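Local coordinates for reticulocyte binding protein (Streptococcus agalactiae COH1, PDB 3FAW) that is a cell-wall-anchored pullulanase that probably hydrolyses the alpha-1,6 branch linkages of pullulan and related alpha-glucans with a TIM-barrel catalytic domain, at residues Q120-E123 with F124-L128; D281-L284 with D285-K289; A296-S299 with E300-Y304. One frame throughout, in Å; residues are numbered along the deposited sequence.

Contact 1. Residues Q120-E123 with F124-L128; sequences QSWE and FKDQL
The indole of Trp122 meets Asp126 at its edge and Glu123 over a face. The setting is an N-capped helix start: strand 114-120 ends at Gln120, Ser121 is the N-cap, and helix 122-129 follows. Asp126 OD2 lies in the plane of the indole, 3.5 Å from Trp122 CE3, with its carboxylate turned 75° to the ring. Glu123 CD sits above one face, offset toward the rim, because the Glu123 chain bends at chi2 (93°). His431 also stacks on the indole. The Phe124 ring takes Leu128 CD1 on one face, likewise off centre. At its edge is Gln120 CG, 3.9 Å from Phe124 CD2, and the Gln120 amide stands nearly perpendicular to the ring.

The turns are closed by i to i+4 bonds, such as Asp126 N to Trp122 O at 2.9 Å.

The polar ends join this helix to other parts of the chain. Asp126 bonds to Tyr408 OH and Ala432 N, Lys125 makes a salt bridge to Glu405, and Glu123 makes one to Lys497. The Lys125 chain runs extended past Gln120, with CG 3.7 Å from Gln120 CB. Gln120 NE2 bonds to Tyr129 OH and touches Leu128 CD1.

Ser121 OG lies between its backbone N and carbonyl carbon (chi1 74°), and from there Ser121 OG accepts the capping hydrogen bond from Phe124 N at 3.2 Å.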
loop_
_atom_site.group_PDB
_atom_site.type_symbol
_atom_site.label_atom_id
_atom_site.label_comp_id
_atom_site.label_asym_id
_atom_site.label_seq_id
_atom_site.Cartn_x
_atom_site.Cartn_y
_atom_site.Cartn_z
ATOM N N GLN A 120 -13.314 -27.919 -12.262
ATOM C CA GLN A 120 -13.518 -26.832 -13.218
ATOM C C GLN A 120 -12.360 -25.845 -13.124
ATOM O O GLN A 120 -12.064 -25.346 -12.042
ATOM C CB GLN A 120 -14.844 -26.120 -12.952
ATOM C CG GLN A 120 -16.065 -26.962 -13.285
ATOM C CD GLN A 120 -17.366 -26.316 -12.847
ATOM O OE1 GLN A 120 -17.419 -25.613 -11.837
ATOM N NE2 GLN A 120 -18.429 -26.562 -13.603
ATOM N N SER A 121 -11.704 -25.568 -14.254
ATOM C CA SER A 121 -10.626 -24.571 -14.286
ATOM C C SER A 121 -11.225 -23.198 -14.005
ATOM O O SER A 121 -12.407 -22.985 -14.257
ATOM C CB SER A 121 -9.898 -24.571 -15.640
ATOM O OG SER A 121 -10.681 -23.969 -16.661
ATOM N N TRP A 122 -10.422 -22.270 -13.491
ATOM C CA TRP A 122 -10.934 -20.925 -13.207
ATOM C C TRP A 122 -11.435 -20.212 -14.473
ATOM O O TRP A 122 -12.420 -19.478 -14.410
ATOM C CB TRP A 122 -9.919 -20.069 -12.424
ATOM C CG TRP A 122 -8.693 -19.619 -13.181
ATOM C CD1 TRP A 122 -7.458 -20.208 -13.161
ATOM C CD2 TRP A 122 -8.574 -18.470 -14.030
ATOM N NE1 TRP A 122 -6.587 -19.507 -13.959
ATOM C CE2 TRP A 122 -7.244 -18.435 -14.502
ATOM C CE3 TRP A 122 -9.464 -17.469 -14.443
ATOM C CZ2 TRP A 122 -6.779 -17.437 -15.368
ATOM C CZ3 TRP A 122 -9.001 -16.478 -15.306
ATOM C CH2 TRP A 122 -7.669 -16.472 -15.759
ATOM N N GLU A 123 -10.776 -20.439 -15.611
ATOM C CA GLU A 123 -11.236 -19.890 -16.896
ATOM C C GLU A 123 -12.629 -20.411 -17.266
ATOM O O GLU A 123 -13.471 -19.658 -17.760
ATOM C CB GLU A 123 -10.266 -20.227 -18.045
ATOM C CG GLU A 123 -8.879 -19.590 -17.935
ATOM C CD GLU A 123 -7.857 -20.483 -17.250
ATOM O OE1 GLU A 123 -8.253 -21.386 -16.476
ATOM O OE2 GLU A 123 -6.652 -20.275 -17.483
ATOM N N PHE A 124 -12.851 -21.703 -17.039
ATOM C CA PHE A 124 -14.147 -22.337 -17.294
ATOM C C PHE A 124 -15.195 -21.886 -16.267
ATOM O O PHE A 124 -16.365 -21.703 -16.615
ATOM C CB PHE A 124 -13.999 -23.867 -17.280
ATOM C CG PHE A 124 -15.238 -24.620 -17.726
ATOM C CD1 PHE A 124 -15.879 -24.299 -18.915
ATOM C CD2 PHE A 124 -15.735 -25.674 -16.966
ATOM C CE1 PHE A 124 -17.011 -25.001 -19.331
ATOM C CE2 PHE A 124 -16.861 -26.382 -17.375
ATOM C CZ PHE A 124 -17.501 -26.043 -18.560
ATOM N N LYS A 125 -14.774 -21.704 -15.012
ATOM C CA LYS A 125 -15.652 -21.151 -13.969
ATOM C C LYS A 125 -16.116 -19.731 -14.324
ATOM O O LYS A 125 -17.266 -19.376 -14.073
ATOM C CB LYS A 125 -14.958 -21.148 -12.599
ATOM C CG LYS A 125 -14.825 -22.525 -11.959
ATOM C CD LYS A 125 -14.384 -22.446 -10.503
ATOM C CE LYS A 125 -14.437 -23.825 -9.848
ATOM N NZ LYS A 125 -13.906 -23.851 -8.461
ATOM N N ASP A 126 -15.222 -18.926 -14.900
ATOM C CA ASP A 126 -15.597 -17.598 -15.414
ATOM C C ASP A 126 -16.561 -17.718 -16.596
ATOM O O ASP A 126 -17.539 -16.973 -16.680
ATOM C CB ASP A 126 -14.368 -16.799 -15.865
ATOM C CG ASP A 126 -13.562 -16.231 -14.709
ATOM O OD1 ASP A 126 -14.046 -16.229 -13.557
ATOM O OD2 ASP A 126 -12.431 -15.764 -14.970
ATOM N N GLN A 127 -16.279 -18.641 -17.513
ATOM C CA GLN A 127 -17.165 -18.870 -18.664
ATOM C C GLN A 127 -18.589 -19.172 -18.199
ATOM O O GLN A 127 -19.547 -18.634 -18.752
ATOM C CB GLN A 127 -16.649 -20.008 -19.556
ATOM C CG GLN A 127 -17.508 -20.263 -20.815
ATOM C CD GLN A 127 -16.921 -21.311 -21.758
ATOM O OE1 GLN A 127 -15.703 -21.463 -21.862
ATOM N NE2 GLN A 127 -17.796 -22.030 -22.460
ATOM N N LEU A 128 -18.719 -20.014 -17.174
ATOM C CA LEU A 128 -20.029 -20.455 -16.685
ATOM C C LEU A 128 -20.673 -19.503 -15.687
ATOM O O LEU A 128 -21.894 -19.305 -15.722
ATOM C CB LEU A 128 -19.927 -21.836 -16.029
ATOM C CG LEU A 128 -19.471 -23.026 -16.881
ATOM C CD1 LEU A 128 -19.560 -24.304 -16.041
ATOM C CD2 LEU A 128 -20.295 -23.159 -18.155
#

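Contact 2. Residues D281-L284 with D285-K289; sequences DQSL and DGKLK
Leu284 and Leu288 make the apolar part of this turn. Their side chains meet at an oblique angle, with Leu284 CD1 3.8 Å from Leu288 CD1. The other Leu288 methyl, CD2, lies against Leu284 CB, so both branches of Leu288 rest on the same leucine. Leu284 is buried.

Lys287 lies alongside the backbone of Ser283. Its chain is extended beyond CG, which carries CE to 3.2 Å from Ser283 O. Lys287 NZ and Ser283 OG are 4.1 Å apart, and a water joins them. Lys287 NZ donates to this water at 3.0 Å, and Ser283 OG is 2.6 Å from it. The hydroxyl is placed for this by a first torsion that sets OG opposite the backbone N (chi1 176°).

Ser283 and Leu284 belong to a short 3-10 segment, 282-284, in the loop between barrel strand 269-273 and helix 295-298; Lys287 and Leu288 follow it. The segment is opened by an Asx turn: Asp281 OD1 accepts from Ser283 N at 3.0 Å, and the N-H comes from above the carboxylate plane. Two further turns follow. Asp285 N donates to Gln282 O, and Lys287 N donates to Leu284 O at 2.8 Å. Both donors stand well above the carbonyl planes. Gly286, between them, has a positive phi (93°), a backbone conformation that suits glycine.

The next shell fixes the two aspartates. Asp285 OD2 forms a salt bridge with Arg331, while Gln282 packs on Arg331 and Thr333. The other oxygen of Asp281, OD2, accepts from the backbone N of Trp675.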
loop_
_atom_site.group_PDB
_atom_site.type_symbol
_atom_site.label_atom_id
_atom_site.label_comp_id
_atom_site.label_asym_id
_atom_site.label_seq_id
_atom_site.Cartn_x
_atom_site.Cartn_y
_atom_site.Cartn_z
ATOM N N ASP A 281 0.734 9.719 21.189
ATOM C CA ASP A 281 1.692 10.330 22.121
ATOM C C ASP A 281 1.044 10.640 23.477
ATOM O O ASP A 281 -0.000 11.297 23.542
ATOM C CB ASP A 281 2.262 11.618 21.514
ATOM C CG ASP A 281 3.520 12.116 22.225
ATOM O OD1 ASP A 281 3.840 11.642 23.334
ATOM O OD2 ASP A 281 4.193 13.001 21.660
ATOM N N GLN A 282 1.686 10.175 24.550
ATOM C CA GLN A 282 1.259 10.462 25.929
ATOM C C GLN A 282 1.180 11.969 26.190
ATOM O O GLN A 282 0.408 12.418 27.034
ATOM C CB GLN A 282 2.234 9.835 26.936
ATOM C CG GLN A 282 2.268 8.311 26.930
ATOM C CD GLN A 282 3.529 7.742 27.567
ATOM O OE1 GLN A 282 4.146 8.372 28.428
ATOM N NE2 GLN A 282 3.917 6.543 27.143
ATOM N N SER A 283 2.001 12.730 25.465
ATOM C CA SER A 283 2.001 14.192 25.515
ATOM C C SER A 283 0.632 14.809 25.234
ATOM O O SER A 283 0.331 15.890 25.731
ATOM C CB SER A 283 3.015 14.739 24.505
ATOM O OG SER A 283 2.982 16.153 24.448
ATOM N N LEU A 284 -0.186 14.122 24.437
ATOM C CA LEU A 284 -1.508 14.619 24.051
ATOM C C LEU A 284 -2.597 14.349 25.096
ATOM O O LEU A 284 -3.721 14.840 24.951
ATOM C CB LEU A 284 -1.932 14.019 22.701
ATOM C CG LEU A 284 -1.063 14.360 21.480
ATOM C CD1 LEU A 284 -1.647 13.743 20.219
ATOM C CD2 LEU A 284 -0.900 15.864 21.308
ATOM N N ASP A 285 -2.280 13.578 26.136
ATOM C CA ASP A 285 -3.244 13.303 27.202
ATOM C C ASP A 285 -3.676 14.608 27.861
ATOM O O ASP A 285 -2.846 15.358 28.377
ATOM C CB ASP A 285 -2.659 12.357 28.254
ATOM C CG ASP A 285 -2.556 10.922 27.762
ATOM O OD1 ASP A 285 -3.381 10.510 26.915
ATOM O OD2 ASP A 285 -1.653 10.202 28.240
ATOM N N GLY A 286 -4.978 14.880 27.813
ATOM C CA GLY A 286 -5.531 16.129 28.325
ATOM C C GLY A 286 -5.658 17.215 27.269
ATOM O O GLY A 286 -6.370 18.198 27.483
ATOM N N LYS A 287 -4.960 17.054 26.140
ATOM C CA LYS A 287 -5.108 17.965 24.994
ATOM C C LYS A 287 -6.425 17.551 24.278
ATOM O O LYS A 287 -7.124 18.427 23.774
ATOM C CB LYS A 287 -3.809 18.087 24.195
ATOM C CG LYS A 287 -2.621 18.355 25.154
ATOM C CD LYS A 287 -1.390 18.938 24.485
ATOM C CE LYS A 287 -0.207 18.998 25.460
ATOM N NZ LYS A 287 0.979 19.701 24.890
ATOM N N LEU A 288 -6.731 16.253 24.132
ATOM C CA LEU A 288 -7.142 15.704 22.819
ATOM C C LEU A 288 -8.612 15.598 23.260
ATOM O O LEU A 288 -8.884 15.068 24.347
ATOM C CB LEU A 288 -6.631 14.288 22.539
ATOM C CG LEU A 288 -6.062 13.893 21.167
ATOM C CD1 LEU A 288 -5.227 14.996 20.547
ATOM C CD2 LEU A 288 -5.238 12.616 21.324
ATOM N N LYS A 289 -9.552 16.116 22.481
ATOM C CA LYS A 289 -10.971 16.018 22.837
ATOM C C LYS A 289 -11.553 14.628 22.554
ATOM O O LYS A 289 -12.541 14.222 23.167
ATOM C CB LYS A 289 -11.776 17.095 22.103
ATOM C CG LYS A 289 -13.139 17.391 22.714
ATOM C CD LYS A 289 -13.045 17.919 24.155
ATOM C CE LYS A 289 -14.280 17.543 24.967
ATOM N NZ LYS A 289 -15.557 17.856 24.253
HETATM O O HOH W 1 2.122 17.967 22.765
#

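Contact 3. Residues A296-S299 with E300-Y304; sequences AAFS and EKLDY
Phe298 and Leu302 make the apolar contact. Leu302 CD2 comes to the ring edge, in its plane, and is 3.7 Å from Phe298 CE2. The two side chains are roughly perpendicular. Phe298 CG stands opposite the backbone N (chi1 -159°), a setting that carries the ring to this methyl. The other methyl, Leu302 CD1, lies 3.7 Å from Ser299 CA.

Backbone bonds carry the chain from helix 295-298 to helix 302-308. Glu300 N donates to Ala297 O at 2.9 Å, and Lys301 N to Phe298 O at 3.0 Å. Both donors sit above their carbonyl planes, as i to i+3 turns. Leu302 N to Ser299 O is weak. A water accepts from Asp303 N and donates weakly to the same Ser299 O. This pair of helices follows the first strand of the TIM barrel and leads into strand 312-315. Phe298 and Leu302 both pack on Ile313 of that strand and on helix 367-381.

Among the charged groups, Glu300 CG lies against the carbonyl oxygens of Ala296 and Ala297. The Glu300 carboxylate bonds to Asn290 ND2 through OE2, and Lys301 makes a cation-pi contact with Trp675.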
loop_
_atom_site.group_PDB
_atom_site.type_symbol
_atom_site.label_atom_id
_atom_site.label_comp_id
_atom_site.label_asym_id
_atom_site.label_seq_id
_atom_site.Cartn_x
_atom_site.Cartn_y
_atom_site.Cartn_z
ATOM N N ALA A 296 -11.334 10.379 14.680
ATOM C CA ALA A 296 -11.798 11.615 15.315
ATOM C C ALA A 296 -10.666 12.418 15.967
ATOM O O ALA A 296 -10.704 13.650 15.971
ATOM C CB ALA A 296 -12.881 11.298 16.346
ATOM N N ALA A 297 -9.670 11.723 16.521
ATOM C CA ALA A 297 -8.488 12.382 17.091
ATOM C C ALA A 297 -7.574 12.927 15.985
ATOM O O ALA A 297 -7.056 14.046 16.090
ATOM C CB ALA A 297 -7.716 11.413 17.992
ATOM N N PHE A 298 -7.380 12.131 14.934
ATOM C CA PHE A 298 -6.558 12.531 13.782
ATOM C C PHE A 298 -6.960 13.915 13.260
ATOM O O PHE A 298 -6.097 14.735 12.945
ATOM C CB PHE A 298 -6.676 11.492 12.655
ATOM C CG PHE A 298 -5.540 11.525 11.656
ATOM C CD1 PHE A 298 -4.620 10.482 11.604
ATOM C CD2 PHE A 298 -5.403 12.581 10.757
ATOM C CE1 PHE A 298 -3.579 10.491 10.678
ATOM C CE2 PHE A 298 -4.360 12.600 9.829
ATOM C CZ PHE A 298 -3.447 11.549 9.790
ATOM N N SER A 299 -8.266 14.173 13.175
ATOM C CA SER A 299 -8.775 15.463 12.683
ATOM C C SER A 299 -8.325 16.661 13.530
ATOM O O SER A 299 -8.184 17.778 13.014
ATOM C CB SER A 299 -10.302 15.451 12.595
ATOM O OG SER A 299 -10.879 15.279 13.873
ATOM N N GLU A 300 -8.098 16.418 14.820
ATOM C CA GLU A 300 -7.641 17.455 15.749
ATOM C C GLU A 300 -6.195 17.906 15.499
ATOM O O GLU A 300 -5.741 18.878 16.107
ATOM C CB GLU A 300 -7.768 16.973 17.201
ATOM C CG GLU A 300 -9.173 16.531 17.605
ATOM C CD GLU A 300 -9.287 16.228 19.092
ATOM O OE1 GLU A 300 -9.069 17.145 19.918
ATOM O OE2 GLU A 300 -9.603 15.074 19.439
ATOM N N LYS A 301 -5.479 17.198 14.623
ATOM C CA LYS A 301 -4.088 17.519 14.293
ATOM C C LYS A 301 -3.851 17.823 12.806
ATOM O O LYS A 301 -2.706 17.825 12.347
ATOM C CB LYS A 301 -3.184 16.361 14.748
ATOM C CG LYS A 301 -3.041 16.253 16.262
ATOM C CD LYS A 301 -2.460 17.545 16.834
ATOM C CE LYS A 301 -1.866 17.373 18.204
ATOM N NZ LYS A 301 -1.138 18.611 18.589
ATOM N N LEU A 302 -4.925 18.100 12.066
ATOM C CA LEU A 302 -4.830 18.415 10.633
ATOM C C LEU A 302 -4.269 19.811 10.351
ATOM O O LEU A 302 -3.683 20.038 9.289
ATOM C CB LEU A 302 -6.195 18.268 9.945
ATOM C CG LEU A 302 -6.806 16.863 9.888
ATOM C CD1 LEU A 302 -8.226 16.916 9.293
ATOM C CD2 LEU A 302 -5.926 15.893 9.108
ATOM N N ASP A 303 -4.468 20.742 11.282
ATOM C CA ASP A 303 -3.902 22.090 11.165
ATOM C C ASP A 303 -2.379 22.040 10.991
ATOM O O ASP A 303 -1.822 22.763 10.165
ATOM C CB ASP A 303 -4.271 22.943 12.388
ATOM C CG ASP A 303 -5.696 23.506 12.322
ATOM O OD1 ASP A 303 -6.445 23.190 11.370
ATOM O OD2 ASP A 303 -6.069 24.276 13.236
ATOM N N TYR A 304 -1.721 21.175 11.760
ATOM C CA TYR A 304 -0.280 20.934 11.627
ATOM C C TYR A 304 0.112 20.553 10.198
ATOM O O TYR A 304 1.087 21.074 9.651
ATOM C CB TYR A 304 0.162 19.820 12.582
ATOM C CG TYR A 304 1.590 19.348 12.377
ATOM C CD1 TYR A 304 2.658 20.030 12.963
ATOM C CD2 TYR A 304 1.872 18.221 11.603
ATOM C CE1 TYR A 304 3.967 19.607 12.781
ATOM C CE2 TYR A 304 3.188 17.789 11.412
ATOM C CZ TYR A 304 4.229 18.490 12.007
ATOM O OH TYR A 304 5.530 18.085 11.838
HETATM O O HOH W 2 -6.436 20.576 13.430
#

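Contacts 2 and 3 are neighbours, with centres about 12 Å apart, in the segment between the first two barrel strands. They touch directly: Lys289 N lies 2.8 Å from Glu300 OE1, a probable hydrogen bond, and Leu284 CD2 packs on Lys301 CE. Contact 2 is largely a surface turn with a water bridge. Contact 3 has its apolar pair, Phe298 and Leu302, turned to the barrel, while its charged residues are partly exposed. Contact 1 is far from both, about 55 Å from contact 2 and 48 Å from contact 3 between centres, on the opposite side of the chain's centre. Partly buried, it combines an N-cap and ring contacts with charged ends that pair with residues outside its two segments.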